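Local coordinates for protein ChloroPhenol Reduction gene K (Desulfitobacterium dehalogenans, PDB 2H6C) that probably acts as a CRP/FNR-family transcriptional regulator that switches on halorespiration genes by binding DNA in response to chlorinated phenols, at residues I54-G59 with E100-C105; I44-D49 with N93-A98; F20-L25 with F127-T132. All coordinates share one frame; numbering follows the deposited sequence.

Interaction 1 of 3, residues I54-G59 with E100-C105; sequences IFLMDG and EQTRTC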
ATOM      1  N   ILE A  54     -17.015 -12.967   8.666  1.00 76.78           N
ATOM      2  CA  ILE A  54     -17.054 -14.348   8.209  1.00 76.19           C
ATOM      3  C   ILE A  54     -15.999 -15.107   8.948  1.00 76.37           C
ATOM      4  O   ILE A  54     -14.791 -14.927   8.715  1.00 75.86           O
ATOM      5  CB  ILE A  54     -16.808 -14.496   6.720  1.00 75.83           C
ATOM      6  CG1 ILE A  54     -17.847 -13.700   5.936  1.00 75.53           C
ATOM      7  CG2 ILE A  54     -16.868 -15.959   6.361  1.00 74.82           C
ATOM      8  CD1 ILE A  54     -17.412 -13.286   4.545  1.00 75.69           C
ATOM      9  N   PHE A  55     -16.471 -15.948   9.855  1.00 76.49           N
ATOM     10  CA  PHE A  55     -15.589 -16.696  10.686  1.00 76.74           C
ATOM     11  C   PHE A  55     -15.293 -17.995   9.974  1.00 77.25           C
ATOM     12  O   PHE A  55     -16.200 -18.751   9.576  1.00 77.57           O
ATOM     13  CB  PHE A  55     -16.183 -16.971  12.055  1.00 76.76           C
ATOM     14  CG  PHE A  55     -15.260 -17.741  12.939  1.00 76.19           C
ATOM     15  CD1 PHE A  55     -14.096 -17.155  13.383  1.00 75.62           C
ATOM     16  CD2 PHE A  55     -15.526 -19.034  13.284  1.00 75.81           C
ATOM     17  CE1 PHE A  55     -13.219 -17.820  14.157  1.00 75.18           C
ATOM     18  CE2 PHE A  55     -14.635 -19.713  14.074  1.00 77.94           C
ATOM     19  CZ  PHE A  55     -13.470 -19.087  14.508  1.00 76.27           C
ATOM     20  N   LEU A  56     -14.002 -18.252   9.837  1.00 77.15           N
ATOM     21  CA  LEU A  56     -13.545 -19.324   9.005  1.00 76.89           C
ATOM     22  C   LEU A  56     -13.252 -20.537   9.904  1.00 76.83           C
ATOM     23  O   LEU A  56     -12.147 -20.717  10.412  1.00 76.52           O
ATOM     24  CB  LEU A  56     -12.349 -18.825   8.213  1.00 76.27           C
ATOM     25  CG  LEU A  56     -12.256 -19.311   6.791  1.00 76.04           C
ATOM     26  CD1 LEU A  56     -11.538 -18.322   5.986  1.00 76.19           C
ATOM     27  CD2 LEU A  56     -11.529 -20.642   6.746  1.00 78.58           C
ATOM     28  N   MET A  57     -14.262 -21.372  10.093  1.00 76.80           N
ATOM     29  CA  MET A  57     -14.111 -22.515  10.993  1.00 77.47           C
ATOM     30  C   MET A  57     -13.134 -23.552  10.458  1.00 78.16           C
ATOM     31  O   MET A  57     -12.347 -24.071  11.233  1.00 78.31           O
ATOM     32  CB  MET A  57     -15.432 -23.236  11.271  1.00 77.47           C
ATOM     33  CG  MET A  57     -16.663 -22.394  11.140  1.00 77.68           C
ATOM     34  SD  MET A  57     -17.990 -23.107  12.063  1.00 76.01           S
ATOM     35  CE  MET A  57     -19.239 -23.290  10.856  1.00 77.66           C
ATOM     36  N   ASP A  58     -13.226 -23.902   9.173  1.00 78.51           N
ATOM     37  CA  ASP A  58     -12.197 -24.720   8.543  1.00 79.28           C
ATOM     38  C   ASP A  58     -12.131 -24.701   7.042  1.00 79.18           C
ATOM     39  O   ASP A  58     -13.121 -24.966   6.350  1.00 79.65           O
ATOM     40  CB  ASP A  58     -12.269 -26.182   8.971  1.00 79.69           C
ATOM     41  CG  ASP A  58     -11.024 -26.595   9.785  1.00 84.13           C
ATOM     42  OD1 ASP A  58      -9.888 -26.791   9.187  1.00 85.91           O
ATOM     43  OD2 ASP A  58     -11.189 -26.689  11.043  1.00 88.43           O
ATOM     44  N   GLY A  59     -10.905 -24.472   6.581  1.00 78.87           N
ATOM     45  CA  GLY A  59     -10.498 -24.558   5.189  1.00 78.71           C
ATOM     46  C   GLY A  59      -9.486 -23.448   4.889  1.00 78.65           C
ATOM     47  O   GLY A  59      -8.582 -23.128   5.702  1.00 78.49           O
ATOM     48  N   GLU A 100      -9.752 -24.974  -0.339  1.00 77.84           N
ATOM     49  CA  GLU A 100     -10.218 -26.318  -0.097  1.00 77.61           C
ATOM     50  C   GLU A 100     -11.658 -26.234   0.354  1.00 77.53           C
ATOM     51  O   GLU A 100     -12.263 -25.147   0.270  1.00 77.41           O
ATOM     52  CB  GLU A 100      -9.282 -27.097   0.844  1.00 77.40           C
ATOM     53  CG  GLU A 100      -9.161 -26.651   2.272  1.00 77.54           C
ATOM     54  CD  GLU A 100      -7.715 -26.724   2.786  1.00 78.90           C
ATOM     55  OE1 GLU A 100      -6.786 -26.807   1.968  1.00 79.04           O
ATOM     56  OE2 GLU A 100      -7.485 -26.660   4.010  1.00 81.63           O
ATOM     57  N   GLN A 101     -12.229 -27.375   0.744  1.00 77.21           N
ATOM     58  CA  GLN A 101     -13.568 -27.393   1.271  1.00 77.12           C
ATOM     59  C   GLN A 101     -13.490 -26.701   2.605  1.00 77.08           C
ATOM     60  O   GLN A 101     -12.703 -27.089   3.467  1.00 77.04           O
ATOM     61  CB  GLN A 101     -14.092 -28.808   1.405  1.00 77.34           C
ATOM     62  CG  GLN A 101     -15.558 -28.901   1.811  1.00 78.31           C
ATOM     63  CD  GLN A 101     -16.489 -28.269   0.804  1.00 79.07           C
ATOM     64  OE1 GLN A 101     -17.110 -27.244   1.103  1.00 80.89           O
ATOM     65  NE2 GLN A 101     -16.579 -28.849  -0.396  1.00 77.93           N
ATOM     66  N   THR A 102     -14.304 -25.658   2.734  1.00 77.16           N
ATOM     67  CA  THR A 102     -14.179 -24.670   3.770  1.00 76.96           C
ATOM     68  C   THR A 102     -15.531 -24.463   4.352  1.00 77.48           C
ATOM     69  O   THR A 102     -16.487 -24.329   3.598  1.00 77.88           O
ATOM     70  CB  THR A 102     -13.765 -23.345   3.188  1.00 76.73           C
ATOM     71  OG1 THR A 102     -12.592 -23.539   2.420  1.00 75.94           O
ATOM     72  CG2 THR A 102     -13.449 -22.338   4.285  1.00 76.86           C
ATOM     73  N   ARG A 103     -15.605 -24.412   5.682  1.00 77.53           N
ATOM     74  CA  ARG A 103     -16.871 -24.197   6.398  1.00 77.46           C
ATOM     75  C   ARG A 103     -16.833 -22.849   7.106  1.00 77.10           C
ATOM     76  O   ARG A 103     -15.920 -22.611   7.904  1.00 77.82           O
ATOM     77  CB  ARG A 103     -17.052 -25.307   7.434  1.00 77.55           C
ATOM     78  CG  ARG A 103     -18.462 -25.401   8.080  1.00 77.85           C
ATOM     79  CD  ARG A 103     -18.629 -26.654   9.061  1.00 76.99           C
ATOM     80  NE  ARG A 103     -18.617 -27.971   8.401  1.00 74.83           N
ATOM     81  CZ  ARG A 103     -18.382 -29.120   9.031  1.00 76.47           C
ATOM     82  NH1 ARG A 103     -18.128 -29.134  10.336  1.00 77.64           N
ATOM     83  NH2 ARG A 103     -18.381 -30.274   8.363  1.00 76.92           N
ATOM     84  N   THR A 104     -17.771 -21.952   6.835  1.00 75.71           N
ATOM     85  CA  THR A 104     -17.678 -20.673   7.509  1.00 75.26           C
ATOM     86  C   THR A 104     -18.869 -20.491   8.359  1.00 75.28           C
ATOM     87  O   THR A 104     -19.883 -21.121   8.091  1.00 75.30           O
ATOM     88  CB  THR A 104     -17.655 -19.503   6.567  1.00 75.07           C
ATOM     89  OG1 THR A 104     -18.874 -19.459   5.820  1.00 73.23           O
ATOM     90  CG2 THR A 104     -16.505 -19.616   5.675  1.00 75.46           C
ATOM     91  N   CYS A 105     -18.739 -19.624   9.371  1.00 74.85           N
ATOM     92  CA  CYS A 105     -19.878 -19.125  10.115  1.00 74.93           C
ATOM     93  C   CYS A 105     -19.992 -17.640   9.963  1.00 74.52           C
ATOM     94  O   CYS A 105     -19.067 -16.938  10.271  1.00 74.21           O
ATOM     95  CB  CYS A 105     -19.751 -19.414  11.592  1.00 75.24           C
ATOM     96  SG  CYS A 105     -21.175 -18.801  12.500  1.00 74.60           S
TER
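F55 and C105 meet through the flat peptide groups of two antiparallel strands, while the F55 ring swings clear: with CG anti to the backbone N (chi1 -179°), its ring packs against N81, L83 and F107, and its CB rests near C105 O. The two peptide bonds of this pair differ in approach. C105 N reaches F55 O in the carbonyl plane at 2.7 Å, whereas F55 N comes to C105 O at 2.8 Å, tilted 27° from that carbonyl's plane.

Beyond the pair L56–T104, M57 and D58 both face R103, a classic beta bulge that shifts the register by one. R103 O receives D58 N on a lone pair, in plane, at 3.2 Å; the approach of M57 N to the same oxygen is bent and weak. M57, the extra residue of the bulge, has its CB directed toward the partner strand. Its chain bends at chi3, so that CE drops onto R103 CG at 3.6 Å and C105 CB at 4.0 Å. The guanidinium of R103 heads away from M57 to a salt bridge with E36.

On the face carrying L56 and T104, aliphatic carbons meet: I54 CG2 lies 3.6 Å from T104 CB, and L56 CD2 lies as close to T102 CG2. Past the bulge, E100 CG sits 3.8 Å from G59 CA, and T102 OG1 donates back to E100 O from above its carbonyl plane.

The pair forms the middle of one sheet of the cupin-type cyclic nucleotide-binding fold. Strand 33-37 flanks 102-107 through backbone bonds of T102 with F37 and T104 with R35, and strand 82-84 flanks 53-58 through those of I54 with I84 and L56 with S82.

Interaction 2 of 3, residues I44-D49 with N93-A98; sequences IMPGED and NIYATA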
ATOM      1  N   ILE A  44     -16.771 -14.501  -1.820  1.00 76.56           N
ATOM      2  CA  ILE A  44     -17.083 -13.070  -1.965  1.00 77.16           C
ATOM      3  C   ILE A  44     -16.893 -12.679  -3.403  1.00 77.00           C
ATOM      4  O   ILE A  44     -15.952 -13.100  -4.073  1.00 76.77           O
ATOM      5  CB  ILE A  44     -16.278 -12.115  -1.009  1.00 77.47           C
ATOM      6  CG1 ILE A  44     -16.396 -12.586   0.445  1.00 76.35           C
ATOM      7  CG2 ILE A  44     -16.771 -10.639  -1.153  1.00 76.07           C
ATOM      8  CD1 ILE A  44     -15.287 -12.140   1.272  1.00 76.74           C
ATOM      9  N   MET A  45     -17.832 -11.883  -3.868  1.00 77.41           N
ATOM     10  CA  MET A  45     -17.872 -11.510  -5.251  1.00 77.86           C
ATOM     11  C   MET A  45     -17.406 -10.109  -5.386  1.00 78.43           C
ATOM     12  O   MET A  45     -17.705  -9.253  -4.559  1.00 77.86           O
ATOM     13  CB  MET A  45     -19.280 -11.613  -5.835  1.00 77.64           C
ATOM     14  CG  MET A  45     -19.628 -12.976  -6.276  1.00 77.59           C
ATOM     15  SD  MET A  45     -18.360 -13.538  -7.376  1.00 78.46           S
ATOM     16  CE  MET A  45     -19.377 -14.089  -8.710  1.00 78.99           C
ATOM     17  N   PRO A  46     -16.694  -9.859  -6.469  1.00 79.85           N
ATOM     18  CA  PRO A  46     -16.422  -8.476  -6.827  1.00 80.60           C
ATOM     19  C   PRO A  46     -17.707  -7.627  -6.789  1.00 81.10           C
ATOM     20  O   PRO A  46     -18.819  -8.142  -6.967  1.00 81.56           O
ATOM     21  CB  PRO A  46     -15.874  -8.573  -8.264  1.00 80.68           C
ATOM     22  CG  PRO A  46     -15.302 -10.008  -8.369  1.00 81.08           C
ATOM     23  CD  PRO A  46     -16.156 -10.840  -7.437  1.00 80.35           C
ATOM     24  N   GLY A  47     -17.541  -6.336  -6.536  1.00 81.45           N
ATOM     25  CA  GLY A  47     -18.628  -5.377  -6.641  1.00 81.68           C
ATOM     26  C   GLY A  47     -19.897  -5.859  -5.966  1.00 81.87           C
ATOM     27  O   GLY A  47     -20.969  -5.905  -6.587  1.00 82.08           O
ATOM     28  N   GLU A  48     -19.766  -6.218  -4.694  1.00 81.97           N
ATOM     29  CA  GLU A  48     -20.892  -6.703  -3.907  1.00 82.18           C
ATOM     30  C   GLU A  48     -20.821  -6.144  -2.505  1.00 82.27           C
ATOM     31  O   GLU A  48     -19.732  -5.972  -1.953  1.00 82.27           O
ATOM     32  N   ASP A  49     -21.989  -5.868  -1.926  1.00 82.42           N
ATOM     33  CA  ASP A  49     -22.065  -5.127  -0.655  1.00 82.21           C
ATOM     34  C   ASP A  49     -22.113  -6.063   0.585  1.00 81.96           C
ATOM     35  O   ASP A  49     -23.200  -6.471   1.033  1.00 81.87           O
ATOM     36  CB  ASP A  49     -23.253  -4.145  -0.684  1.00 81.80           C
ATOM     37  N   ASN A  93     -12.865  -3.529  -3.651  1.00 77.97           N
ATOM     38  CA  ASN A  93     -13.524  -4.594  -4.345  1.00 77.96           C
ATOM     39  C   ASN A  93     -12.777  -5.889  -4.073  1.00 77.69           C
ATOM     40  O   ASN A  93     -11.620  -6.002  -4.422  1.00 77.89           O
ATOM     41  CB  ASN A  93     -13.550  -4.325  -5.846  1.00 78.09           C
ATOM     42  CG  ASN A  93     -14.710  -5.026  -6.532  1.00 79.73           C
ATOM     43  OD1 ASN A  93     -15.213  -6.040  -6.030  1.00 81.80           O
ATOM     44  ND2 ASN A  93     -15.176  -4.468  -7.664  1.00 81.25           N
ATOM     45  N   ILE A  94     -13.427  -6.871  -3.472  1.00 77.25           N
ATOM     46  CA  ILE A  94     -12.748  -8.103  -3.145  1.00 77.27           C
ATOM     47  C   ILE A  94     -13.266  -9.245  -4.020  1.00 77.56           C
ATOM     48  O   ILE A  94     -14.187  -9.092  -4.826  1.00 77.57           O
ATOM     49  CB  ILE A  94     -12.858  -8.384  -1.622  1.00 77.13           C
ATOM     50  CG1 ILE A  94     -12.320  -7.158  -0.832  1.00 79.06           C
ATOM     51  CG2 ILE A  94     -12.099  -9.645  -1.193  1.00 76.00           C
ATOM     52  CD1 ILE A  94     -10.773  -7.194  -0.406  1.00 79.49           C
ATOM     53  N   TYR A  95     -12.624 -10.390  -3.902  1.00 77.59           N
ATOM     54  CA  TYR A  95     -13.032 -11.515  -4.634  1.00 77.32           C
ATOM     55  C   TYR A  95     -12.433 -12.756  -4.043  1.00 76.61           C
ATOM     56  O   TYR A  95     -11.314 -13.150  -4.368  1.00 76.03           O
ATOM     57  CB  TYR A  95     -12.503 -11.320  -6.014  1.00 78.32           C
ATOM     58  CG  TYR A  95     -12.595 -12.568  -6.849  1.00 80.42           C
ATOM     59  CD1 TYR A  95     -11.519 -12.987  -7.627  1.00 80.91           C
ATOM     60  CD2 TYR A  95     -13.760 -13.351  -6.848  1.00 81.40           C
ATOM     61  CE1 TYR A  95     -11.609 -14.127  -8.391  1.00 80.07           C
ATOM     62  CE2 TYR A  95     -13.844 -14.483  -7.593  1.00 80.77           C
ATOM     63  CZ  TYR A  95     -12.778 -14.866  -8.359  1.00 80.33           C
ATOM     64  OH  TYR A  95     -12.931 -15.994  -9.109  1.00 81.25           O
ATOM     65  N   ALA A  96     -13.181 -13.394  -3.172  1.00 76.31           N
ATOM     66  CA  ALA A  96     -12.604 -14.444  -2.362  1.00 76.12           C
ATOM     67  C   ALA A  96     -12.985 -15.772  -2.927  1.00 75.44           C
ATOM     68  O   ALA A  96     -14.032 -15.911  -3.519  1.00 75.08           O
ATOM     69  CB  ALA A  96     -13.081 -14.312  -0.923  1.00 76.36           C
ATOM     70  N   THR A  97     -12.137 -16.754  -2.722  1.00 75.41           N
ATOM     71  CA  THR A  97     -12.344 -18.053  -3.313  1.00 76.08           C
ATOM     72  C   THR A  97     -12.022 -19.083  -2.321  1.00 75.89           C
ATOM     73  O   THR A  97     -11.207 -18.836  -1.459  1.00 75.74           O
ATOM     74  CB  THR A  97     -11.323 -18.309  -4.386  1.00 76.33           C
ATOM     75  OG1 THR A  97     -10.691 -17.082  -4.736  1.00 77.56           O
ATOM     76  CG2 THR A  97     -11.970 -18.946  -5.596  1.00 77.33           C
ATOM     77  N   ALA A  98     -12.596 -20.261  -2.468  1.00 76.25           N
ATOM     78  CA  ALA A  98     -12.204 -21.354  -1.600  1.00 77.00           C
ATOM     79  C   ALA A  98     -11.037 -22.176  -2.209  1.00 77.89           C
ATOM     80  O   ALA A  98     -11.101 -22.656  -3.362  1.00 77.91           O
ATOM     81  CB  ALA A  98     -13.407 -22.243  -1.270  1.00 76.71           C
TER
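N93 begins the contact with its side-chain amide, which reaches the loop at P46 and G47. CG is swung anti to the backbone N (chi1 -154°), bringing OD1 up to G47 N in a hydrogen bond; the modelled length is too short to be trusted, and the place of OD1 is less sure. G47 itself has a positive phi, which favours glycine.

I94 takes part through its backbone. I94 O meets P46 CA in a CH...O contact of 3.1 Å; the proline N has no hydrogen to offer it. The I94 side chain runs the other way, to L75 of strand 72-78.

Y95 then lies alongside the proline, the two side chains pointing the same way. P46 CD meets ring atom CD2 of Y95 at 3.5 Å on an oblique approach. At the edge of that ring, near its plane, stands I44 O, which also takes a CH...O contact from Y95 CA at 3.4 Å.

A96 supplies the backbone hydrogen bond between the segments: A96 N donates to I44 O at 2.9 Å, tilted 32° from the carbonyl plane. Its CB packs against the isoleucine, I44 CD1 to A96 CB being 3.8 Å. The torsion of I44, with CG1 beside its own backbone N (chi1 -52°), helps bring CD1 there.

The chain 44-47 thus leaves the end of edge strand 42-44 and runs on beside strand 94-98, nearly antiparallel to it. On its other flank 94-98 pairs with strand 61-66, N93 with I66, Y95 with D64 and T97 with K62. P46 and Y95 both touch I66, while A96 faces I61 and L63 in the second sheet of the cyclic nucleotide-binding domain.

Interaction 3 of 3, residues F20-L25 with F127-T132; sequences FPIEKL and FKNYLT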
ATOM      1  N   PHE A  20      -4.004 -14.672  11.807  1.00 79.90           N
ATOM      2  CA  PHE A  20      -4.721 -13.948  12.841  1.00 78.85           C
ATOM      3  C   PHE A  20      -5.931 -14.719  13.320  1.00 78.05           C
ATOM      4  O   PHE A  20      -7.074 -14.355  12.985  1.00 77.99           O
ATOM      5  CB  PHE A  20      -5.162 -12.596  12.288  1.00 78.54           C
ATOM      6  CG  PHE A  20      -4.062 -11.841  11.634  1.00 77.65           C
ATOM      7  CD1 PHE A  20      -4.056 -11.655  10.277  1.00 76.44           C
ATOM      8  CD2 PHE A  20      -3.016 -11.331  12.389  1.00 78.12           C
ATOM      9  CE1 PHE A  20      -3.036 -10.956   9.668  1.00 77.23           C
ATOM     10  CE2 PHE A  20      -1.992 -10.634  11.787  1.00 77.27           C
ATOM     11  CZ  PHE A  20      -2.008 -10.443  10.419  1.00 76.84           C
ATOM     12  N   PRO A  21      -5.687 -15.782  14.101  1.00 76.97           N
ATOM     13  CA  PRO A  21      -6.770 -16.618  14.581  1.00 76.56           C
ATOM     14  C   PRO A  21      -7.566 -15.971  15.723  1.00 76.11           C
ATOM     15  O   PRO A  21      -7.053 -15.063  16.391  1.00 76.48           O
ATOM     16  CB  PRO A  21      -6.030 -17.881  15.084  1.00 76.62           C
ATOM     17  CG  PRO A  21      -4.596 -17.692  14.739  1.00 75.68           C
ATOM     18  CD  PRO A  21      -4.386 -16.263  14.595  1.00 76.58           C
ATOM     19  N   ILE A  22      -8.810 -16.425  15.899  1.00 75.53           N
ATOM     20  CA  ILE A  22      -9.641 -16.171  17.103  1.00 75.48           C
ATOM     21  C   ILE A  22     -10.315 -17.494  17.504  1.00 75.89           C
ATOM     22  O   ILE A  22     -11.487 -17.683  17.298  1.00 75.63           O
ATOM     23  CB  ILE A  22     -10.848 -15.165  16.919  1.00 75.04           C
ATOM     24  CG1 ILE A  22     -10.863 -14.486  15.575  1.00 75.19           C
ATOM     25  CG2 ILE A  22     -10.914 -14.162  18.041  1.00 73.70           C
ATOM     26  CD1 ILE A  22     -10.092 -13.259  15.550  1.00 75.89           C
ATOM     27  N   GLU A  23      -9.574 -18.432  18.043  1.00 76.64           N
ATOM     28  CA  GLU A  23     -10.202 -19.584  18.607  1.00 77.19           C
ATOM     29  C   GLU A  23     -11.491 -19.177  19.312  1.00 77.27           C
ATOM     30  O   GLU A  23     -12.578 -19.678  18.981  1.00 78.12           O
ATOM     31  CB  GLU A  23      -9.280 -20.217  19.633  1.00 77.67           C
ATOM     32  CG  GLU A  23      -8.990 -21.670  19.368  1.00 80.40           C
ATOM     33  CD  GLU A  23      -7.755 -21.872  18.471  1.00 84.23           C
ATOM     34  OE1 GLU A  23      -7.598 -21.077  17.487  1.00 85.88           O
ATOM     35  OE2 GLU A  23      -6.951 -22.824  18.746  1.00 85.17           O
ATOM     36  N   LYS A  24     -11.404 -18.262  20.282  1.00 76.84           N
ATOM     37  CA  LYS A  24     -12.525 -18.109  21.238  1.00 76.34           C
ATOM     38  C   LYS A  24     -13.898 -17.995  20.529  1.00 76.17           C
ATOM     39  O   LYS A  24     -14.941 -18.185  21.126  1.00 76.53           O
ATOM     40  CB  LYS A  24     -12.270 -16.952  22.236  1.00 75.65           C
ATOM     41  N   LEU A  25     -13.882 -17.718  19.236  1.00 76.13           N
ATOM     42  CA  LEU A  25     -15.095 -17.570  18.467  1.00 76.23           C
ATOM     43  C   LEU A  25     -15.811 -18.874  18.046  1.00 76.02           C
ATOM     44  O   LEU A  25     -17.042 -18.895  18.071  1.00 74.73           O
ATOM     45  CB  LEU A  25     -14.827 -16.678  17.249  1.00 76.42           C
ATOM     46  CG  LEU A  25     -15.610 -15.367  17.234  1.00 76.78           C
ATOM     47  CD1 LEU A  25     -15.286 -14.513  16.000  1.00 77.00           C
ATOM     48  CD2 LEU A  25     -17.097 -15.661  17.283  1.00 76.49           C
ATOM     49  N   PHE A 127     -11.363  -7.066  19.000  1.00 79.47           N
ATOM     50  CA  PHE A 127     -10.510  -5.894  18.894  1.00 79.35           C
ATOM     51  C   PHE A 127      -8.966  -6.207  18.817  1.00 79.31           C
ATOM     52  O   PHE A 127      -8.262  -5.621  17.965  1.00 78.65           O
ATOM     53  CB  PHE A 127     -10.884  -4.961  20.029  1.00 79.98           C
ATOM     54  CG  PHE A 127     -10.288  -3.645  19.933  1.00 80.61           C
ATOM     55  CD1 PHE A 127      -9.752  -3.178  18.720  1.00 82.64           C
ATOM     56  CD2 PHE A 127     -10.253  -2.833  21.067  1.00 83.13           C
ATOM     57  CE1 PHE A 127      -9.150  -1.911  18.638  1.00 84.34           C
ATOM     58  CE2 PHE A 127      -9.659  -1.549  21.020  1.00 84.98           C
ATOM     59  CZ  PHE A 127      -9.113  -1.073  19.792  1.00 84.16           C
ATOM     60  N   LYS A 128      -8.446  -7.125  19.657  1.00 78.73           N
ATOM     61  CA  LYS A 128      -7.061  -7.632  19.497  1.00 79.41           C
ATOM     62  C   LYS A 128      -6.806  -8.028  18.037  1.00 79.23           C
ATOM     63  O   LYS A 128      -5.700  -7.860  17.491  1.00 79.36           O
ATOM     64  CB  LYS A 128      -6.780  -8.926  20.307  1.00 79.37           C
ATOM     65  CG  LYS A 128      -6.202  -8.820  21.728  1.00 80.67           C
ATOM     66  CD  LYS A 128      -5.218 -10.056  22.059  1.00 81.15           C
ATOM     67  CE  LYS A 128      -5.844 -11.250  22.901  1.00 82.29           C
ATOM     68  NZ  LYS A 128      -6.131 -11.003  24.371  1.00 81.87           N
ATOM     69  N   ASN A 129      -7.817  -8.643  17.435  1.00 79.07           N
ATOM     70  CA  ASN A 129      -7.606  -9.367  16.214  1.00 79.02           C
ATOM     71  C   ASN A 129      -7.189  -8.378  15.217  1.00 79.24           C
ATOM     72  O   ASN A 129      -6.140  -8.520  14.558  1.00 78.11           O
ATOM     73  CB  ASN A 129      -8.876 -10.012  15.720  1.00 78.88           C
ATOM     74  CG  ASN A 129      -8.690 -10.656  14.368  1.00 79.16           C
ATOM     75  OD1 ASN A 129      -9.190 -10.126  13.361  1.00 79.68           O
ATOM     76  ND2 ASN A 129      -7.978 -11.814  14.325  1.00 76.08           N
ATOM     77  N   TYR A 130      -8.045  -7.357  15.175  1.00 79.92           N
ATOM     78  CA  TYR A 130      -7.947  -6.249  14.309  1.00 80.52           C
ATOM     79  C   TYR A 130      -6.710  -5.422  14.627  1.00 79.96           C
ATOM     80  O   TYR A 130      -5.967  -5.036  13.727  1.00 80.67           O
ATOM     81  CB  TYR A 130      -9.213  -5.450  14.504  1.00 83.01           C
ATOM     82  CG  TYR A 130     -10.439  -6.082  13.866  1.00 86.39           C
ATOM     83  CD1 TYR A 130     -10.363  -7.369  13.296  1.00 87.71           C
ATOM     84  CD2 TYR A 130     -11.686  -5.381  13.816  1.00 88.88           C
ATOM     85  CE1 TYR A 130     -11.439  -7.953  12.711  1.00 88.02           C
ATOM     86  CE2 TYR A 130     -12.803  -5.973  13.237  1.00 89.55           C
ATOM     87  CZ  TYR A 130     -12.646  -7.275  12.691  1.00 89.57           C
ATOM     88  OH  TYR A 130     -13.678  -7.943  12.099  1.00 91.03           O
ATOM     89  N   LEU A 131      -6.444  -5.165  15.903  1.00 79.08           N
ATOM     90  CA  LEU A 131      -5.200  -4.455  16.277  1.00 78.23           C
ATOM     91  C   LEU A 131      -3.934  -5.065  15.679  1.00 77.44           C
ATOM     92  O   LEU A 131      -3.085  -4.359  15.193  1.00 77.72           O
ATOM     93  CB  LEU A 131      -5.007  -4.444  17.779  1.00 77.96           C
ATOM     94  CG  LEU A 131      -5.550  -3.327  18.675  1.00 80.02           C
ATOM     95  CD1 LEU A 131      -4.656  -3.448  19.916  1.00 80.40           C
ATOM     96  CD2 LEU A 131      -5.603  -1.812  18.083  1.00 79.37           C
ATOM     97  N   THR A 132      -3.780  -6.379  15.735  1.00 76.66           N
ATOM     98  CA  THR A 132      -2.625  -6.982  15.131  1.00 75.42           C
ATOM     99  C   THR A 132      -2.682  -6.811  13.659  1.00 74.76           C
ATOM    100  O   THR A 132      -1.700  -6.474  13.055  1.00 74.55           O
ATOM    101  CB  THR A 132      -2.552  -8.438  15.412  1.00 75.66           C
ATOM    102  OG1 THR A 132      -2.910  -8.637  16.775  1.00 73.11           O
ATOM    103  CG2 THR A 132      -1.108  -8.943  15.122  1.00 77.00           C
TER
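F20 and T132 cross at an angle where the N-terminal arm lies along helix 121-142, the long helix that pairs with its counterpart in the dimer, as in other CRP/FNR-family regulators. F20 carries its CG anti to the carbonyl carbon, beside its own N (chi1 -50°), which sends the ring toward the helix. The T132 methyl comes at the ring's edge, near its plane, with CG2 at 3.8 Å from F20 CE2. The same ring meets Y136, one turn further along the helix, edge-to-face, and also touches K133 and Y137.

N129 stands between F20 and I22. With CG anti to its backbone N (chi1 174°), its amide reaches out from the helix, and ND2 makes a weak, bent hydrogen bond of 3.0 Å to F20 O, with the place of ND2 not wholly certain. OD1, at the other side of the amide, is held by K133 NZ, which helps to settle how the group is turned. The I22 side chain crosses that of N129 at about a right angle; the close modelled approach of its CD1 to the amide is doubtful.

Elsewhere on the helix, F127 meets Y130 of the second subunit with ring planes about 55° apart, and L131 packs on that same Y130, so the segment serves the arm and the dimer interface together. T132 is itself tied back to the helix: OG1 donates to K128 O at 3.0 Å, while T132 N reaches the same oxygen from the opposite face of the carbonyl plane.

Interactions 1 and 2 belong to the two facing sheets of one domain and touch each other where I54 CD1 packs on I44 CD1 at 4.1 Å. Interaction 1 is a partly buried strand pair, rich in backbone bonds; interaction 2 lies at the surface, where a sheet edge gives way to a proline-glycine loop, and the segments share one backbone-to-backbone bond, a doubtful asparagine bond and CH...O contacts. Interaction 3 encloses both along the chain and joins arm to helix, relying on side chains and a weak amide bond. It meets interaction 1 through the F55 ring, which lies against I22 and L25, whereas about 12 Å separates its nearest atoms from interaction 2.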